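Local coordinates for sulfide-quinone reductase (Aquifex aeolicus, PDB 3HYV), which oxidises hydrogen sulfide with a quinone as electron acceptor, using FAD and active-site cysteines on which a polysulfide product grows until it is released, at residues G144-G149 with V180-I185; T313-E318 with R342-C347; K338-L343 with E417-C422. One frame throughout, in Å; residues are numbered along the deposited sequence. Where two conformers were deposited one is given.

The three contacts illustrate how the chemistry of a contact follows its place in the fold. Interaction 1 is a buried pairing of parallel strands, held by regular backbone bonds and flanked by apolar side chains. Interaction 2 is also buried but sits beside the flavin; there a helix start meets a strand without any hydrogen bond between the two, mainly through methionine side chains. Interaction 3, only partly buried, mixes antiparallel backbone bonds with an ion pair and the neighbourhood of two disulfides. Interactions 2 and 3 share R342 and L343, their centres about 15 Å apart, whereas interactions 1 and 3 lie on opposite sides of the chain's centre.

Interaction 1: G144-G149 with V180-I185; sequences GPVVIG and VPMTFI
V146 pairs with M182 in the first of four consecutive parallel bridges, continued by V147 with T183, I148 with F184 and G149 with I185; the short strand axes come within 4.7 Å and are turned 25° against each other. Bonds pass back and forth: V146 N donates to P181 O, T183 N to V146 O, I148 N to T183 O and I185 N to I148 O. V146 O is gripped twice, since besides T183 N at 2.9 Å it accepts a hydrogen from a water at 2.8 Å. T183 OG1 bonds to the same water; with chi1 at -54° it lies beside its own backbone N, on the side where that water sits. V146, I148, M182 and F184 share one face of the sheet, where V146 and I148 pack on helix 158-173. V146 CG2 lies 3.5 Å from V180 CG1, the two valines crossing obliquely. The F184 ring has G149 CA over one face, 4.4 Å from its CE1, and also meets the rings of Y161 and F210. On the sheet face that carries V147, T183 and I185, V147 CG2 touches I185 CD1 at 3.6 Å. G149 has backbone angles that suit no larger residue, and a CB there would strike I185 O. Two adjacent parallel strands joined through helix 158-173 form a beta-alpha-beta crossover, the building unit of the Rossmann-like domains of pyridine nucleotide-disulphide oxidoreductases.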
loop_
_atom_site.group_PDB
_atom_site.type_symbol
_atom_site.label_atom_id
_atom_site.label_comp_id
_atom_site.label_asym_id
_atom_site.label_seq_id
_atom_site.Cartn_x
_atom_site.Cartn_y
_atom_site.Cartn_z
ATOM N N GLY A 144 -13.704 -4.339 28.139
ATOM C CA GLY A 144 -14.745 -4.267 27.110
ATOM C C GLY A 144 -14.205 -3.606 25.853
ATOM O O GLY A 144 -13.001 -3.363 25.760
ATOM N N PRO A 145 -15.088 -3.301 24.876
ATOM C CA PRO A 145 -14.634 -2.643 23.639
ATOM C C PRO A 145 -14.227 -1.179 23.842
ATOM O O PRO A 145 -14.914 -0.425 24.529
ATOM C CB PRO A 145 -15.849 -2.747 22.699
ATOM C CG PRO A 145 -16.843 -3.631 23.408
ATOM C CD PRO A 145 -16.539 -3.553 24.862
ATOM N N VAL A 146 -13.099 -0.805 23.241
ATOM C CA VAL A 146 -12.581 0.556 23.288
ATOM C C VAL A 146 -12.734 1.208 21.910
ATOM O O VAL A 146 -12.372 0.609 20.884
ATOM C CB VAL A 146 -11.078 0.560 23.686
ATOM C CG1 VAL A 146 -10.463 1.962 23.564
ATOM C CG2 VAL A 146 -10.889 0.002 25.091
ATOM N N VAL A 147 -13.290 2.417 21.887
ATOM C CA VAL A 147 -13.206 3.251 20.686
ATOM C C VAL A 147 -12.621 4.635 21.002
ATOM O O VAL A 147 -12.944 5.244 22.018
ATOM C CB VAL A 147 -14.520 3.206 19.773
ATOM C CG1 VAL A 147 -15.739 2.771 20.543
ATOM C CG2 VAL A 147 -14.748 4.498 19.000
ATOM N N ILE A 148 -11.703 5.072 20.144
ATOM C CA ILE A 148 -10.913 6.296 20.333
ATOM C C ILE A 148 -10.926 7.074 19.019
ATOM O O ILE A 148 -10.989 6.471 17.945
ATOM C CB ILE A 148 -9.448 5.944 20.752
ATOM C CG1 ILE A 148 -9.443 5.259 22.127
ATOM C CG2 ILE A 148 -8.524 7.193 20.784
ATOM C CD1 ILE A 148 -8.135 4.560 22.470
ATOM N N GLY A 149 -10.891 8.402 19.084
ATOM C CA GLY A 149 -10.738 9.185 17.862
ATOM C C GLY A 149 -11.077 10.654 17.937
ATOM O O GLY A 149 -10.792 11.330 18.939
ATOM N N VAL A 180 -9.702 -7.208 24.708
ATOM C CA VAL A 180 -10.130 -5.820 24.451
ATOM C C VAL A 180 -10.082 -5.420 22.964
ATOM O O VAL A 180 -9.011 -5.056 22.462
ATOM C CB VAL A 180 -9.285 -4.781 25.254
ATOM C CG1 VAL A 180 -9.825 -3.381 25.049
ATOM C CG2 VAL A 180 -9.245 -5.103 26.750
ATOM N N PRO A 181 -11.239 -5.479 22.264
ATOM C CA PRO A 181 -11.349 -4.922 20.916
ATOM C C PRO A 181 -11.016 -3.435 20.896
ATOM O O PRO A 181 -11.424 -2.697 21.803
ATOM C CB PRO A 181 -12.835 -5.122 20.571
ATOM C CG PRO A 181 -13.293 -6.256 21.434
ATOM C CD PRO A 181 -12.507 -6.094 22.710
ATOM N N MET A 182 -10.265 -2.995 19.891
ATOM C CA MET A 182 -9.959 -1.567 19.760
ATOM C C MET A 182 -10.312 -1.048 18.374
ATOM O O MET A 182 -9.946 -1.651 17.364
ATOM C CB MET A 182 -8.497 -1.271 20.090
ATOM C CG MET A 182 -8.098 -1.549 21.536
ATOM S SD MET A 182 -6.377 -1.114 21.889
ATOM C CE MET A 182 -6.455 0.679 21.973
ATOM N N THR A 183 -11.027 0.073 18.342
ATOM C CA THR A 183 -11.453 0.698 17.086
ATOM C C THR A 183 -11.124 2.183 17.102
ATOM O O THR A 183 -11.332 2.865 18.116
ATOM C CB THR A 183 -12.972 0.468 16.839
ATOM O OG1 THR A 183 -13.246 -0.936 16.920
ATOM C CG2 THR A 183 -13.419 0.989 15.462
ATOM N N PHE A 184 -10.587 2.666 15.981
ATOM C CA PHE A 184 -10.213 4.077 15.807
ATOM C C PHE A 184 -11.172 4.740 14.805
ATOM O O PHE A 184 -11.290 4.287 13.669
ATOM C CB PHE A 184 -8.755 4.168 15.321
ATOM C CG PHE A 184 -8.142 5.536 15.465
ATOM C CD1 PHE A 184 -7.526 5.915 16.658
ATOM C CD2 PHE A 184 -8.155 6.438 14.399
ATOM C CE1 PHE A 184 -6.959 7.178 16.798
ATOM C CE2 PHE A 184 -7.583 7.705 14.530
ATOM C CZ PHE A 184 -6.994 8.081 15.726
ATOM N N ILE A 185 -11.861 5.796 15.236
ATOM C CA ILE A 185 -12.847 6.492 14.390
ATOM C C ILE A 185 -12.489 7.975 14.210
ATOM O O ILE A 185 -12.359 8.714 15.183
ATOM C CB ILE A 185 -14.314 6.350 14.934
ATOM C CG1 ILE A 185 -14.695 4.873 15.124
ATOM C CG2 ILE A 185 -15.300 7.066 13.997
ATOM C CD1 ILE A 185 -16.120 4.642 15.663
HETATM O O HOH W 1 -13.663 -1.573 19.648
#

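Interaction 2: T313-E318 with R342-C347; sequences TGMMIE and RLSAIC. With FAD (flavin-adenine dinucleotide), chain G.
M315 and A345 bring their CA atoms to 5.4 Å where the start of helix 314-332 runs over strand 345-350 and the loop before it, the short helix and strand pieces at 148°. M315 carries the contact. Its CG, held anti to the backbone N (chi1 178°), rests against S344 O at 3.3 Å, and a bend at chi3 turns CE onto I346 CD1 at 3.4 Å, tighter than usual for two carbons. L407 also meets both side chains. With an alanine at M315 the thioether is gone, which would probably leave a gap against the S344 carbonyl and CD1 of I346, a quinone-binding residue. M316 CB sits on L343 CD2 at 4.0 Å. T313, the N-cap residue, sets OG1 3.4 Å from A345 CB, buried without a polar partner in the model. T313 CG2 lies 3.8 Å from SG in one conformer of C347, thought to carry a persulfide intermediate. G314 N donates to FAD O2 at 2.7 Å. No hydrogen bond crosses the contact: carbon and sulfur pack on each other and on the S344 carbonyl, while the helix start turns to the flavin, where its amide and dipole would probably stabilise negative charge on the reduced ring.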
loop_
_atom_site.group_PDB
_atom_site.type_symbol
_atom_site.label_atom_id
_atom_site.label_comp_id
_atom_site.label_asym_id
_atom_site.label_seq_id
_atom_site.Cartn_x
_atom_site.Cartn_y
_atom_site.Cartn_z
ATOM N N THR A 313 1.375 23.203 16.475
ATOM C CA THR A 313 2.295 22.351 17.225
ATOM C C THR A 313 3.320 23.204 17.974
ATOM O O THR A 313 3.416 24.410 17.744
ATOM C CB THR A 313 3.024 21.332 16.283
ATOM O OG1 THR A 313 3.986 22.016 15.466
ATOM C CG2 THR A 313 2.029 20.619 15.379
ATOM N N GLY A 314 4.086 22.572 18.863
ATOM C CA GLY A 314 5.038 23.279 19.729
ATOM C C GLY A 314 6.088 24.081 18.980
ATOM O O GLY A 314 6.343 25.234 19.314
ATOM N N MET A 315 6.686 23.475 17.960
ATOM C CA MET A 315 7.686 24.152 17.132
ATOM C C MET A 315 7.131 25.369 16.359
ATOM O O MET A 315 7.807 26.398 16.280
ATOM C CB MET A 315 8.396 23.164 16.192
ATOM C CG MET A 315 9.422 23.833 15.282
ATOM S SD MET A 315 10.578 22.744 14.423
ATOM C CE MET A 315 11.782 22.507 15.714
ATOM N N MET A 316 5.918 25.244 15.807
ATOM C CA MET A 316 5.239 26.350 15.115
ATOM C C MET A 316 5.016 27.543 16.053
ATOM O O MET A 316 5.268 28.680 15.679
ATOM C CB MET A 316 3.880 25.901 14.537
ATOM C CG MET A 316 3.938 24.807 13.469
ATOM S SD MET A 316 2.319 24.040 13.155
ATOM C CE MET A 316 1.476 25.368 12.298
ATOM N N ILE A 317 4.558 27.261 17.269
ATOM C CA ILE A 317 4.228 28.274 18.280
ATOM C C ILE A 317 5.468 29.012 18.811
ATOM O O ILE A 317 5.447 30.237 18.964
ATOM C CB ILE A 317 3.389 27.659 19.436
ATOM C CG1 ILE A 317 2.031 27.179 18.908
ATOM C CG2 ILE A 317 3.186 28.659 20.583
ATOM C CD1 ILE A 317 1.276 26.269 19.852
ATOM N N GLU A 318 6.534 28.264 19.085
ATOM C CA GLU A 318 7.832 28.848 19.430
ATOM C C GLU A 318 8.346 29.817 18.355
ATOM O O GLU A 318 8.872 30.887 18.672
ATOM C CB GLU A 318 8.863 27.753 19.724
ATOM C CG GLU A 318 8.722 27.182 21.129
ATOM C CD GLU A 318 9.350 25.815 21.292
ATOM O OE1 GLU A 318 10.585 25.685 21.108
ATOM O OE2 GLU A 318 8.590 24.867 21.623
ATOM N N ARG A 342 8.420 30.687 10.187
ATOM C CA ARG A 342 8.525 29.676 9.144
ATOM C C ARG A 342 7.356 28.677 9.224
ATOM O O ARG A 342 6.864 28.209 8.198
ATOM C CB ARG A 342 9.873 28.953 9.254
ATOM C CG ARG A 342 10.057 27.759 8.326
ATOM C CD ARG A 342 10.321 28.191 6.896
ATOM N NE ARG A 342 10.558 27.037 6.029
ATOM C CZ ARG A 342 10.854 27.107 4.734
ATOM N NH1 ARG A 342 10.945 28.283 4.125
ATOM N NH2 ARG A 342 11.049 25.990 4.047
ATOM N N LEU A 343 6.930 28.371 10.449
ATOM C CA LEU A 343 5.842 27.415 10.732
ATOM C C LEU A 343 6.154 25.987 10.258
ATOM O O LEU A 343 5.334 25.337 9.600
ATOM C CB LEU A 343 4.486 27.919 10.205
ATOM C CG LEU A 343 3.972 29.264 10.754
ATOM C CD1 LEU A 343 2.708 29.743 10.013
ATOM C CD2 LEU A 343 3.734 29.230 12.279
ATOM N N SER A 344 7.354 25.514 10.588
ATOM C CA SER A 344 7.724 24.118 10.365
ATOM C C SER A 344 7.468 23.335 11.650
ATOM O O SER A 344 7.294 23.927 12.715
ATOM C CB SER A 344 9.181 23.987 9.905
ATOM O OG SER A 344 10.081 24.602 10.812
ATOM N N ALA A 345 7.428 22.010 11.547
ATOM C CA ALA A 345 7.095 21.169 12.697
ATOM C C ALA A 345 7.890 19.874 12.740
ATOM O O ALA A 345 7.993 19.160 11.738
ATOM C CB ALA A 345 5.610 20.862 12.712
ATOM N N ILE A 346 8.466 19.604 13.912
ATOM C CA ILE A 346 9.046 18.314 14.262
ATOM C C ILE A 346 8.105 17.708 15.288
ATOM O O ILE A 346 8.022 18.204 16.410
ATOM C CB ILE A 346 10.451 18.482 14.894
ATOM C CG1 ILE A 346 11.441 19.008 13.864
ATOM C CG2 ILE A 346 10.959 17.161 15.502
ATOM C CD1 ILE A 346 12.746 19.500 14.462
ATOM N N CYS A 347 7.373 16.666 14.901
ATOM C CA CYS A 347 6.432 15.987 15.815
ATOM C C CYS A 347 6.798 14.530 16.081
ATOM O O CYS A 347 7.151 13.787 15.156
ATOM C CB CYS A 347 4.997 16.057 15.289
ATOM S SG CYS A 347 4.427 17.718 14.937
HETATM P PA FAD G . -1.637 26.529 26.250
HETATM O O1A FAD G . -0.212 26.034 26.285
HETATM O O2A FAD G . -2.763 25.559 26.500
HETATM O O5B FAD G . -1.770 27.722 27.335
HETATM C C5B FAD G . -2.702 28.807 27.267
HETATM C C4B FAD G . -2.760 29.481 28.636
HETATM O O4B FAD G . -3.734 30.536 28.690
HETATM C C3B FAD G . -3.167 28.484 29.710
HETATM O O3B FAD G . -2.343 28.687 30.854
HETATM C C2B FAD G . -4.589 28.863 30.058
HETATM O O2B FAD G . -4.864 28.521 31.410
HETATM C C1B FAD G . -4.572 30.372 29.844
HETATM N N9A FAD G . -5.909 31.015 29.659
HETATM C C8A FAD G . -6.993 30.519 29.028
HETATM N N7A FAD G . -7.999 31.433 29.079
HETATM C C5A FAD G . -7.540 32.503 29.757
HETATM C C6A FAD G . -8.096 33.728 30.123
HETATM N N6A FAD G . -9.374 34.043 29.786
HETATM N N1A FAD G . -7.345 34.612 30.814
HETATM C C2A FAD G . -6.084 34.331 31.158
HETATM N N3A FAD G . -5.524 33.166 30.820
HETATM C C4A FAD G . -6.225 32.237 30.116
HETATM N N1 FAD G . 2.461 19.780 20.185
HETATM C C2 FAD G . 3.679 19.250 19.871
HETATM O O2 FAD G . 4.480 19.904 19.183
HETATM N N3 FAD G . 4.056 18.026 20.307
HETATM C C4 FAD G . 3.203 17.304 21.064
HETATM O O4 FAD G . 3.581 16.073 21.486
HETATM C C4X FAD G . 1.946 17.823 21.401
HETATM N N5 FAD G . 1.095 17.096 22.164
HETATM C C5X FAD G . -0.121 17.602 22.490
HETATM C C6 FAD G . -0.997 16.851 23.286
HETATM C C7 FAD G . -2.256 17.350 23.633
HETATM C C7M FAD G . -3.159 16.496 24.489
HETATM C C8 FAD G . -2.645 18.615 23.181
HETATM C C8M FAD G . -4.002 19.214 23.507
HETATM C C9 FAD G . -1.762 19.358 22.393
HETATM C C9A FAD G . -0.496 18.874 22.031
HETATM N N10 FAD G . 0.364 19.619 21.270
HETATM C C10 FAD G . 1.572 19.093 20.938
HETATM C "C1'" FAD G . -0.074 20.942 20.743
HETATM C "C2'" FAD G . 0.442 22.260 21.311
HETATM O "O2'" FAD G . 1.877 22.265 21.374
HETATM C "C3'" FAD G . -0.208 22.552 22.657
HETATM O "O3'" FAD G . -1.639 22.511 22.503
HETATM C "C4'" FAD G . 0.265 23.875 23.265
HETATM O "O4'" FAD G . 0.109 23.796 24.688
HETATM C "C5'" FAD G . -0.516 25.082 22.762
HETATM O "O5'" FAD G . 0.073 26.262 23.315
HETATM P P FAD G . -0.754 27.587 23.700
HETATM O O1P FAD G . 0.227 28.560 24.312
HETATM O O2P FAD G . -1.491 28.042 22.453
HETATM O O3P FAD G . -1.875 27.163 24.788
#

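Interaction 3: K338-L343 with E417-C422; sequences KYAPRL and ELCKDC
E417 N donates to A340 O over 2.8 Å in an almost straight bond of 169°, and A340 N returns one to E417 O, which makes these two residues an antiparallel hydrogen-bonded pair. E417 O receives a second, weaker approach from Y339 CA at 3.3 Å, a CA-H...O contact. Two residues on, C419 N donates to K338 O. Y339 and L418 form the adjacent non-hydrogen-bonded pair: L418 CD2 lies over one face of the tyrosine ring, and L418 CG comes within 4.0 Å of Y339 CE1. The same ring meets that of H326, on helix 314-332. A340 and E417 project on the other face of the sheet, and there A340 CB touches C419 CB at 4.1 Å. R342, bent at chi2 (76°), swings its guanidinium back to E417, whose OE2 stands at the edge of the group, 3.3 Å from NH1. With the two planes 74° apart, the salt bridge uses a single weak bond rather than a paired one; the stronger partner of the arginine is D361, which bonds NE. Y178 of the third subunit adds a cation-pi contact to R342 and packs on E417, so this corner belongs to the trimer interface. At the far end, the K338 chain passes alongside C422, with CE 3.8 Å from SG, while its NZ bonds to Q282. The whole is a two-stranded antiparallel sheet of strands distant in sequence, in which the C-terminal tail, looped on itself by the C419-C430 disulfide and tied to C280 by C422, pairs with the strand that follows helix 314-332.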
loop_
_atom_site.group_PDB
_atom_site.type_symbol
_atom_site.label_atom_id
_atom_site.label_comp_id
_atom_site.label_asym_id
_atom_site.label_seq_id
_atom_site.Cartn_x
_atom_site.Cartn_y
_atom_site.Cartn_z
ATOM N N LYS A 338 10.265 43.574 9.963
ATOM C CA LYS A 338 9.237 42.706 10.530
ATOM C C LYS A 338 9.423 41.260 10.072
ATOM O O LYS A 338 10.006 41.002 9.014
ATOM C CB LYS A 338 7.832 43.228 10.199
ATOM C CG LYS A 338 7.483 44.525 10.931
ATOM C CD LYS A 338 6.150 45.105 10.500
ATOM C CE LYS A 338 5.013 44.638 11.409
ATOM N NZ LYS A 338 3.704 45.209 10.966
ATOM N N TYR A 339 8.927 40.327 10.881
ATOM C CA TYR A 339 9.204 38.895 10.716
ATOM C C TYR A 339 7.948 38.024 10.692
ATOM O O TYR A 339 7.008 38.235 11.460
ATOM C CB TYR A 339 10.112 38.389 11.847
ATOM C CG TYR A 339 11.452 39.088 11.932
ATOM C CD1 TYR A 339 12.560 38.592 11.240
ATOM C CD2 TYR A 339 11.613 40.241 12.705
ATOM C CE1 TYR A 339 13.788 39.218 11.312
ATOM C CE2 TYR A 339 12.836 40.880 12.779
ATOM C CZ TYR A 339 13.919 40.361 12.077
ATOM O OH TYR A 339 15.134 40.980 12.143
ATOM N N ALA A 340 7.975 37.034 9.808
ATOM C CA ALA A 340 7.005 35.965 9.778
ATOM C C ALA A 340 7.653 34.648 10.255
ATOM O O ALA A 340 8.813 34.365 9.917
ATOM C CB ALA A 340 6.458 35.809 8.378
ATOM N N PRO A 341 6.913 33.847 11.050
ATOM C CA PRO A 341 7.411 32.518 11.421
ATOM C C PRO A 341 7.442 31.584 10.215
ATOM O O PRO A 341 6.606 31.700 9.323
ATOM C CB PRO A 341 6.371 32.021 12.435
ATOM C CG PRO A 341 5.122 32.777 12.084
ATOM C CD PRO A 341 5.599 34.135 11.659
ATOM N N ARG A 342 8.420 30.687 10.187
ATOM C CA ARG A 342 8.525 29.676 9.144
ATOM C C ARG A 342 7.356 28.677 9.224
ATOM O O ARG A 342 6.864 28.209 8.198
ATOM C CB ARG A 342 9.873 28.953 9.254
ATOM C CG ARG A 342 10.057 27.759 8.326
ATOM C CD ARG A 342 10.321 28.191 6.896
ATOM N NE ARG A 342 10.558 27.037 6.029
ATOM C CZ ARG A 342 10.854 27.107 4.734
ATOM N NH1 ARG A 342 10.945 28.283 4.125
ATOM N NH2 ARG A 342 11.049 25.990 4.047
ATOM N N LEU A 343 6.930 28.371 10.449
ATOM C CA LEU A 343 5.842 27.415 10.732
ATOM C C LEU A 343 6.154 25.987 10.258
ATOM O O LEU A 343 5.334 25.337 9.600
ATOM C CB LEU A 343 4.486 27.919 10.205
ATOM C CG LEU A 343 3.972 29.264 10.754
ATOM C CD1 LEU A 343 2.708 29.743 10.013
ATOM C CD2 LEU A 343 3.734 29.230 12.279
ATOM N N GLU A 417 11.490 34.448 9.151
ATOM C CA GLU A 417 11.887 35.081 7.891
ATOM C C GLU A 417 11.508 36.558 7.875
ATOM O O GLU A 417 10.428 36.930 8.336
ATOM C CB GLU A 417 11.236 34.375 6.693
ATOM C CG GLU A 417 11.966 33.117 6.210
ATOM C CD GLU A 417 11.092 32.188 5.342
ATOM O OE1 GLU A 417 9.863 32.104 5.571
ATOM O OE2 GLU A 417 11.645 31.521 4.438
ATOM N N LEU A 418 12.404 37.388 7.343
ATOM C CA LEU A 418 12.113 38.797 7.080
ATOM C C LEU A 418 10.990 38.913 6.063
ATOM O O LEU A 418 11.109 38.431 4.932
ATOM C CB LEU A 418 13.360 39.522 6.563
ATOM C CG LEU A 418 14.145 40.402 7.539
ATOM C CD1 LEU A 418 15.517 40.749 6.961
ATOM C CD2 LEU A 418 13.370 41.670 7.880
ATOM N N CYS A 419 9.895 39.541 6.478
ATOM C CA CYS A 419 8.703 39.644 5.645
ATOM C C CYS A 419 8.576 41.052 5.062
ATOM O O CYS A 419 8.562 42.052 5.793
ATOM C CB CYS A 419 7.448 39.243 6.436
ATOM S SG CYS A 419 5.926 39.108 5.438
ATOM N N LYS A 420 8.501 41.118 3.737
ATOM C CA LYS A 420 8.399 42.392 3.031
ATOM C C LYS A 420 6.986 42.962 3.085
ATOM O O LYS A 420 6.809 44.182 3.058
ATOM C CB LYS A 420 8.876 42.256 1.584
ATOM C CG LYS A 420 8.366 41.018 0.855
ATOM C CD LYS A 420 8.990 40.912 -0.537
ATOM C CE LYS A 420 8.692 39.563 -1.183
ATOM N NZ LYS A 420 9.319 38.429 -0.436
ATOM N N ASP A 421 5.991 42.078 3.177
ATOM C CA ASP A 421 4.583 42.477 3.188
ATOM C C ASP A 421 3.763 41.586 4.118
ATOM O O ASP A 421 3.461 40.434 3.776
ATOM C CB ASP A 421 4.019 42.430 1.763
ATOM C CG ASP A 421 2.553 42.832 1.691
ATOM O OD1 ASP A 421 2.149 43.792 2.389
ATOM O OD2 ASP A 421 1.808 42.188 0.919
ATOM N N CYS A 422 3.402 42.123 5.288
ATOM C CA CYS A 422 2.645 41.365 6.293
ATOM C C CYS A 422 1.192 41.149 5.881
ATOM O O CYS A 422 0.511 40.306 6.447
ATOM C CB CYS A 422 2.671 42.047 7.672
ATOM S SG CYS A 422 4.285 42.231 8.533
#